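Local atomic coordinates of uncharacterized protein (PDB entry 4XE7), a protein that probably polymerises, like other ParM-type bacterial actins, into cytoskeletal filaments that segregate plasmid DNA, and is captured here without nucleotide. Residues Phe118-Lys121 / Asn122-Leu125; Ile128-Phe131 / Thr132-Val136; Leu355-Phe358 / Trp359-Asn363. All blocks are in the same frame, centred on the assembly; numbering follows the deposited sequence.

In the fold
All three contacts are local, and they follow one another in series, so none nests in or crosses another. Contact 1 comes first: it closes the loop after helix 95-98, where 118-121 leads into helix 123-140. Contact 2 follows on that same helix, and the two touch where K124 O meets P129 CD at 4.1 Å; here the helix is buried against strands 33-45, 73-79 and 90-93 of the larger sheet. Contact 3 lies far along the chain, in the last turns of helix 337-362, against the second sheet. Its centre is about 40 Å from that of contact 2, on the opposite side of the chain's centre.

Contact 1. Residues Phe118-Lys121 / Asn122-Leu125; sequences FSQK and NKKL
S119 holds N122 and K123, at the start of helix 123-140, with both its oxygens. Its carbonyl O takes the N-H of K123 at 2.8 Å, the donor lying close to the line of the C=O bond (C=O...N 164°), and also a weak bond from N122 N. The hydroxyl OG adds a second acceptor for that same amide, 3.3 Å from N122 N. Side-chain and carbonyl oxygens of one residue binding N-H groups three and four positions on form an ST motif, and serine suits it because its short side chain can fold back on the chain. The torsion that does this sets OG between the backbone N and the carbonyl carbon (chi1 70°).

One residue further on, a water joins the two segments, donating to Q120 O at 2.8 Å and accepting from K124 N, so that a helix-start amide and a loop carbonyl are both satisfied. Beside the serine, K121 and N122 run side by side and point the same way. The aliphatic part of the lysine lines the amide, with K121 CE 3.2 Å from N122 OD1. K123 leaves its CB 3.2 Å from S119 O, and the same CB meets the edge of the F118 ring, 4.4 Å from F118 CD2.

In the second shell, N122 ND2 is held by D116 O and E115 OE2, which fixes the amide of this buried asparagine; K123 NZ binds S81 O, and K124 NZ binds Q104 OE1. The F118 ring packs on I167 and M170 of helix 164-171 and on H126 and L127 of helix 123-140, while K124 and L125 rest on I42, so the turn lies between helix 164-171 and strand 33-45.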
loop_
_atom_site.group_PDB
_atom_site.type_symbol
_atom_site.label_atom_id
_atom_site.label_comp_id
_atom_site.label_asym_id
_atom_site.label_seq_id
_atom_site.Cartn_x
_atom_site.Cartn_y
_atom_site.Cartn_z
ATOM N N PHE A 118 5.187 -11.522 -15.675
ATOM C CA PHE A 118 6.474 -11.323 -16.328
ATOM C C PHE A 118 6.674 -12.138 -17.613
ATOM O O PHE A 118 7.810 -12.404 -18.023
ATOM C CB PHE A 118 7.585 -11.592 -15.316
ATOM C CG PHE A 118 7.581 -10.620 -14.164
ATOM C CD1 PHE A 118 7.222 -11.027 -12.889
ATOM C CD2 PHE A 118 7.896 -9.287 -14.373
ATOM C CE1 PHE A 118 7.206 -10.127 -11.838
ATOM C CE2 PHE A 118 7.880 -8.379 -13.326
ATOM C CZ PHE A 118 7.532 -8.797 -12.058
ATOM N N SER A 119 5.565 -12.483 -18.267
ATOM C CA SER A 119 5.605 -13.019 -19.629
ATOM C C SER A 119 6.129 -11.942 -20.568
ATOM O O SER A 119 6.183 -10.770 -20.193
ATOM C CB SER A 119 4.220 -13.480 -20.078
ATOM O OG SER A 119 3.362 -12.369 -20.277
ATOM N N GLN A 120 6.508 -12.320 -21.786
ATOM C CA GLN A 120 7.070 -11.349 -22.716
ATOM C C GLN A 120 6.061 -10.261 -23.102
ATOM O O GLN A 120 6.446 -9.117 -23.361
ATOM C CB GLN A 120 7.605 -12.050 -23.963
ATOM C CG GLN A 120 8.854 -12.873 -23.681
ATOM C CD GLN A 120 10.041 -12.458 -24.532
ATOM O OE1 GLN A 120 10.998 -11.858 -24.032
ATOM N NE2 GLN A 120 9.993 -12.787 -25.820
ATOM N N LYS A 121 4.772 -10.601 -23.110
ATOM C CA LYS A 121 3.748 -9.614 -23.458
ATOM C C LYS A 121 3.416 -8.683 -22.280
ATOM O O LYS A 121 3.032 -7.536 -22.490
ATOM C CB LYS A 121 2.476 -10.313 -23.962
ATOM C CG LYS A 121 1.560 -10.840 -22.862
ATOM C CD LYS A 121 0.077 -10.721 -23.228
ATOM C CE LYS A 121 -0.813 -11.340 -22.145
ATOM N NZ LYS A 121 -0.315 -12.662 -21.649
ATOM N N ASN A 122 3.580 -9.172 -21.049
ATOM C CA ASN A 122 3.162 -8.427 -19.861
ATOM C C ASN A 122 4.283 -7.711 -19.108
ATOM O O ASN A 122 4.018 -6.764 -18.354
ATOM C CB ASN A 122 2.449 -9.362 -18.872
ATOM C CG ASN A 122 1.092 -9.822 -19.368
ATOM O OD1 ASN A 122 0.441 -9.139 -20.161
ATOM N ND2 ASN A 122 0.647 -10.970 -18.881
ATOM N N LYS A 123 5.520 -8.175 -19.288
ATOM C CA LYS A 123 6.599 -7.793 -18.377
ATOM C C LYS A 123 6.838 -6.286 -18.330
ATOM O O LYS A 123 7.108 -5.755 -17.256
ATOM C CB LYS A 123 7.899 -8.514 -18.734
ATOM C CG LYS A 123 8.471 -8.131 -20.092
ATOM C CD LYS A 123 9.751 -8.887 -20.395
ATOM C CE LYS A 123 10.369 -8.405 -21.704
ATOM N NZ LYS A 123 11.737 -8.946 -21.899
ATOM N N LYS A 124 6.732 -5.590 -19.468
ATOM C CA LYS A 124 7.007 -4.164 -19.448
ATOM C C LYS A 124 5.982 -3.408 -18.584
ATOM O O LYS A 124 6.337 -2.410 -17.955
ATOM C CB LYS A 124 7.070 -3.587 -20.865
ATOM C CG LYS A 124 5.755 -3.170 -21.497
ATOM C CD LYS A 124 6.015 -2.606 -22.909
ATOM C CE LYS A 124 4.718 -2.235 -23.609
ATOM N NZ LYS A 124 3.797 -3.395 -23.772
ATOM N N LEU A 125 4.741 -3.892 -18.510
ATOM C CA LEU A 125 3.736 -3.276 -17.631
ATOM C C LEU A 125 4.209 -3.188 -16.177
ATOM O O LEU A 125 3.859 -2.253 -15.456
ATOM C CB LEU A 125 2.418 -4.059 -17.648
ATOM C CG LEU A 125 1.661 -4.259 -18.957
ATOM C CD1 LEU A 125 0.435 -5.154 -18.734
ATOM C CD2 LEU A 125 1.258 -2.907 -19.548
HETATM O O HOH W 1 6.541 -6.579 -22.217
#

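Contact 2. Residues Ile128-Phe131 / Thr132-Val136; sequences IPLF and TSMAV
T132 and I128 lock one turn of helix 123-140 by a doubled bond. T132 OG1 donates to I128 O at 2.7 Å from above the carbonyl plane, and T132 N reaches the same oxygen from the opposite face. S133 OG reaches one residue less far back: set between its backbone N and carbonyl carbon (chi1 77°), it donates to L130 O at 2.7 Å, an oxygen that M134 N also uses. Hydroxyls pay their own polar cost inside a buried helix. P129, which has no N-H to give the preceding turn, leaves a kink there.

The side bearing L130, F131 and M134 is looser, though equally buried. M134, extended beyond CG, lies alongside F131, and its sulfur comes up to the ring edge, with M134 SD 4.0 Å from F131 CD1, in a Met-aromatic contact. The flexible thioether ends in CE, 4.0 Å from L130 CD1. The F131 ring also meets that of H175, from strand 173-179, their planes at about 30°.

I128 and T132 also lie on the sheet, on I77 of strand 73-79 and V93 of strand 90-93, and F131 on S79. A helix laid on a mixed sheet is consistent with an actin-like alpha/beta domain.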
loop_
_atom_site.group_PDB
_atom_site.type_symbol
_atom_site.label_atom_id
_atom_site.label_comp_id
_atom_site.label_asym_id
_atom_site.label_seq_id
_atom_site.Cartn_x
_atom_site.Cartn_y
_atom_site.Cartn_z
ATOM N N ILE A 128 8.475 -1.414 -15.796
ATOM C CA ILE A 128 8.606 0.036 -15.899
ATOM C C ILE A 128 8.208 0.732 -14.578
ATOM O O ILE A 128 8.968 1.555 -14.075
ATOM C CB ILE A 128 7.823 0.577 -17.103
ATOM C CG1 ILE A 128 8.577 0.203 -18.397
ATOM C CG2 ILE A 128 7.649 2.089 -16.986
ATOM C CD1 ILE A 128 7.852 0.498 -19.708
ATOM N N PRO A 129 7.055 0.377 -13.981
ATOM C CA PRO A 129 6.775 0.984 -12.676
ATOM C C PRO A 129 7.739 0.546 -11.575
ATOM O O PRO A 129 8.042 1.353 -10.695
ATOM C CB PRO A 129 5.353 0.513 -12.367
ATOM C CG PRO A 129 4.755 0.285 -13.739
ATOM C CD PRO A 129 5.878 -0.330 -14.508
ATOM N N LEU A 130 8.225 -0.685 -11.624
ATOM C CA LEU A 130 9.193 -1.137 -10.622
ATOM C C LEU A 130 10.481 -0.315 -10.697
ATOM O O LEU A 130 10.935 0.224 -9.689
ATOM C CB LEU A 130 9.496 -2.634 -10.801
ATOM C CG LEU A 130 10.768 -3.178 -10.145
ATOM C CD1 LEU A 130 10.581 -3.356 -8.621
ATOM C CD2 LEU A 130 11.208 -4.480 -10.771
ATOM N N PHE A 131 11.070 -0.212 -11.888
ATOM C CA PHE A 131 12.319 0.541 -12.044
ATOM C C PHE A 131 12.110 2.006 -11.719
ATOM O O PHE A 131 12.977 2.655 -11.135
ATOM C CB PHE A 131 12.878 0.404 -13.463
ATOM C CG PHE A 131 13.433 -0.956 -13.760
ATOM C CD1 PHE A 131 14.052 -1.695 -12.770
ATOM C CD2 PHE A 131 13.335 -1.498 -15.030
ATOM C CE1 PHE A 131 14.572 -2.959 -13.046
ATOM C CE2 PHE A 131 13.848 -2.757 -15.311
ATOM C CZ PHE A 131 14.466 -3.487 -14.325
ATOM N N THR A 132 10.949 2.520 -12.097
ATOM C CA THR A 132 10.615 3.907 -11.807
ATOM C C THR A 132 10.533 4.129 -10.303
ATOM O O THR A 132 11.004 5.159 -9.799
ATOM C CB THR A 132 9.288 4.319 -12.480
ATOM O OG1 THR A 132 9.438 4.219 -13.899
ATOM C CG2 THR A 132 8.913 5.746 -12.117
ATOM N N SER A 133 9.961 3.165 -9.578
ATOM C CA SER A 133 9.844 3.311 -8.127
ATOM C C SER A 133 11.240 3.347 -7.488
ATOM O O SER A 133 11.505 4.170 -6.593
ATOM C CB SER A 133 8.992 2.185 -7.517
ATOM O OG SER A 133 9.716 0.963 -7.416
ATOM N N MET A 134 12.133 2.478 -7.964
ATOM C CA MET A 134 13.534 2.488 -7.533
ATOM C C MET A 134 14.199 3.841 -7.785
ATOM O O MET A 134 14.959 4.334 -6.954
ATOM C CB MET A 134 14.348 1.415 -8.268
ATOM C CG MET A 134 14.051 -0.015 -7.899
ATOM S SD MET A 134 15.017 -1.159 -8.921
ATOM C CE MET A 134 14.472 -2.709 -8.174
ATOM N N ALA A 135 13.942 4.411 -8.962
ATOM C CA ALA A 135 14.554 5.686 -9.354
ATOM C C ALA A 135 14.063 6.841 -8.511
ATOM O O ALA A 135 14.840 7.736 -8.171
ATOM C CB ALA A 135 14.288 5.990 -10.843
ATOM N N VAL A 136 12.775 6.841 -8.198
ATOM C CA VAL A 136 12.218 7.900 -7.355
ATOM C C VAL A 136 12.811 7.855 -5.940
ATOM O O VAL A 136 13.188 8.890 -5.386
ATOM C CB VAL A 136 10.673 7.825 -7.275
ATOM C CG1 VAL A 136 10.124 8.901 -6.308
ATOM C CG2 VAL A 136 10.066 8.013 -8.665
#

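Contact 3. Residues Leu355-Phe358 / Trp359-Asn363; sequences LMKF and WFKTN
T362 sets its methyl over one face of the F358 ring. T362 CG2 is 3.7 Å from the ring centroid and only 15° off the normal, a CH-pi contact displaced toward the rim, with CZ the nearest ring atom. The two side chains cross at a slant: F358 sends its ring out with CG opposite the backbone N (chi1 -167°), while the threonine's branched CB lets methyl and hydroxyl do separate work. As CG2 covers the ring, OG1 donates to F358 O at 2.9 Å. T362 N binds that oxygen too, from the other face of its plane, so the carbonyl is held twice near the helix end; OG1 also pairs with A364 N just beyond.

On another side M356 and W359 lie alongside each other and point the same way. The methionine's flexible chain, bent at chi2 and chi3, brings its sulfur to the indole edge in a Met-aromatic contact, M356 SD standing 3.9 Å from W359 CE3. The N-H of the five-membered ring, NE1, bonds A364 O, fixing the indole's rotation.

K357 and K361, both exposed, also run side by side. Lysine suits this surface: the aliphatic parts touch, K357 CG to K361 CE at 4.1 Å, while the like-charged K357 NZ and K361 NZ stay 5.5 Å apart.

Helix 337-362 ends here against the five-stranded sheet: F358, a buried flat ring, packs on A233 and N235 of strand 232-237 and on F246 of strand 242-248, and L355 on V369 of strand 366-370.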
loop_
_atom_site.group_PDB
_atom_site.type_symbol
_atom_site.label_atom_id
_atom_site.label_comp_id
_atom_site.label_asym_id
_atom_site.label_seq_id
_atom_site.Cartn_x
_atom_site.Cartn_y
_atom_site.Cartn_z
ATOM N N LEU A 355 -14.667 -13.195 12.029
ATOM C CA LEU A 355 -13.315 -13.498 12.491
ATOM C C LEU A 355 -13.280 -14.629 13.511
ATOM O O LEU A 355 -12.341 -15.443 13.528
ATOM C CB LEU A 355 -12.675 -12.250 13.107
ATOM C CG LEU A 355 -12.489 -11.086 12.139
ATOM C CD1 LEU A 355 -12.137 -9.827 12.885
ATOM C CD2 LEU A 355 -11.398 -11.430 11.148
ATOM N N MET A 356 -14.279 -14.667 14.384
ATOM C CA MET A 356 -14.327 -15.747 15.386
ATOM C C MET A 356 -14.624 -17.075 14.690
ATOM O O MET A 356 -13.980 -18.081 14.961
ATOM C CB MET A 356 -15.359 -15.445 16.484
ATOM C CG MET A 356 -14.933 -14.275 17.400
ATOM S SD MET A 356 -13.463 -14.585 18.456
ATOM C CE MET A 356 -14.204 -15.495 19.809
ATOM N N LYS A 357 -15.555 -17.063 13.742
ATOM C CA LYS A 357 -15.851 -18.271 12.983
ATOM C C LYS A 357 -14.608 -18.786 12.205
ATOM O O LYS A 357 -14.342 -19.989 12.171
ATOM C CB LYS A 357 -17.031 -17.998 12.047
ATOM C CG LYS A 357 -17.348 -19.092 11.066
ATOM C CD LYS A 357 -18.615 -18.772 10.273
ATOM C CE LYS A 357 -19.814 -18.582 11.188
ATOM N NZ LYS A 357 -20.454 -19.889 11.509
ATOM N N PHE A 358 -13.849 -17.880 11.601
ATOM C CA PHE A 358 -12.676 -18.277 10.848
ATOM C C PHE A 358 -11.618 -18.838 11.784
ATOM O O PHE A 358 -10.873 -19.727 11.413
ATOM C CB PHE A 358 -12.081 -17.111 10.053
ATOM C CG PHE A 358 -11.064 -17.538 9.024
ATOM C CD1 PHE A 358 -11.430 -18.390 7.993
ATOM C CD2 PHE A 358 -9.747 -17.087 9.078
ATOM C CE1 PHE A 358 -10.511 -18.777 7.026
ATOM C CE2 PHE A 358 -8.820 -17.469 8.101
ATOM C CZ PHE A 358 -9.207 -18.322 7.080
ATOM N N TRP A 359 -11.532 -18.264 12.981
ATOM C CA TRP A 359 -10.590 -18.737 13.972
ATOM C C TRP A 359 -10.887 -20.197 14.332
ATOM O O TRP A 359 -9.967 -21.005 14.408
ATOM C CB TRP A 359 -10.646 -17.847 15.208
ATOM C CG TRP A 359 -9.416 -17.824 16.055
ATOM C CD1 TRP A 359 -8.331 -18.657 15.988
ATOM C CD2 TRP A 359 -9.140 -16.888 17.093
ATOM N NE1 TRP A 359 -7.404 -18.302 16.944
ATOM C CE2 TRP A 359 -7.881 -17.214 17.639
ATOM C CE3 TRP A 359 -9.846 -15.799 17.625
ATOM C CZ2 TRP A 359 -7.299 -16.486 18.679
ATOM C CZ3 TRP A 359 -9.278 -15.083 18.677
ATOM C CH2 TRP A 359 -8.014 -15.428 19.185
ATOM N N PHE A 360 -12.164 -20.540 14.524
ATOM C CA PHE A 360 -12.511 -21.904 14.887
ATOM C C PHE A 360 -12.378 -22.838 13.687
ATOM O O PHE A 360 -11.995 -23.988 13.842
ATOM C CB PHE A 360 -13.929 -21.999 15.448
ATOM C CG PHE A 360 -14.087 -21.358 16.783
ATOM C CD1 PHE A 360 -13.434 -21.876 17.889
ATOM C CD2 PHE A 360 -14.858 -20.208 16.926
ATOM C CE1 PHE A 360 -13.562 -21.274 19.120
ATOM C CE2 PHE A 360 -14.994 -19.601 18.136
ATOM C CZ PHE A 360 -14.347 -20.137 19.249
ATOM N N LYS A 361 -12.690 -22.353 12.493
ATOM C CA LYS A 361 -12.559 -23.218 11.313
ATOM C C LYS A 361 -11.105 -23.604 11.032
ATOM O O LYS A 361 -10.819 -24.733 10.627
ATOM C CB LYS A 361 -13.185 -22.544 10.096
ATOM C CG LYS A 361 -14.708 -22.633 10.122
ATOM C CD LYS A 361 -15.321 -22.202 8.800
ATOM C CE LYS A 361 -16.821 -22.452 8.787
ATOM N NZ LYS A 361 -17.395 -22.068 7.465
ATOM N N THR A 362 -10.185 -22.684 11.287
ATOM C CA THR A 362 -8.768 -22.938 11.047
ATOM C C THR A 362 -8.014 -23.457 12.280
ATOM O O THR A 362 -6.976 -24.106 12.157
ATOM C CB THR A 362 -8.050 -21.658 10.578
ATOM O OG1 THR A 362 -8.123 -20.679 11.621
ATOM C CG2 THR A 362 -8.694 -21.105 9.291
ATOM N N ASN A 363 -8.536 -23.144 13.463
ATOM C CA ASN A 363 -7.776 -23.262 14.713
ATOM C C ASN A 363 -6.368 -22.648 14.619
ATOM O O ASN A 363 -5.386 -23.226 15.097
ATOM C CB ASN A 363 -7.672 -24.715 15.164
ATOM C CG ASN A 363 -7.363 -24.825 16.641
ATOM O OD1 ASN A 363 -7.756 -23.963 17.426
ATOM N ND2 ASN A 363 -6.641 -25.867 17.025
#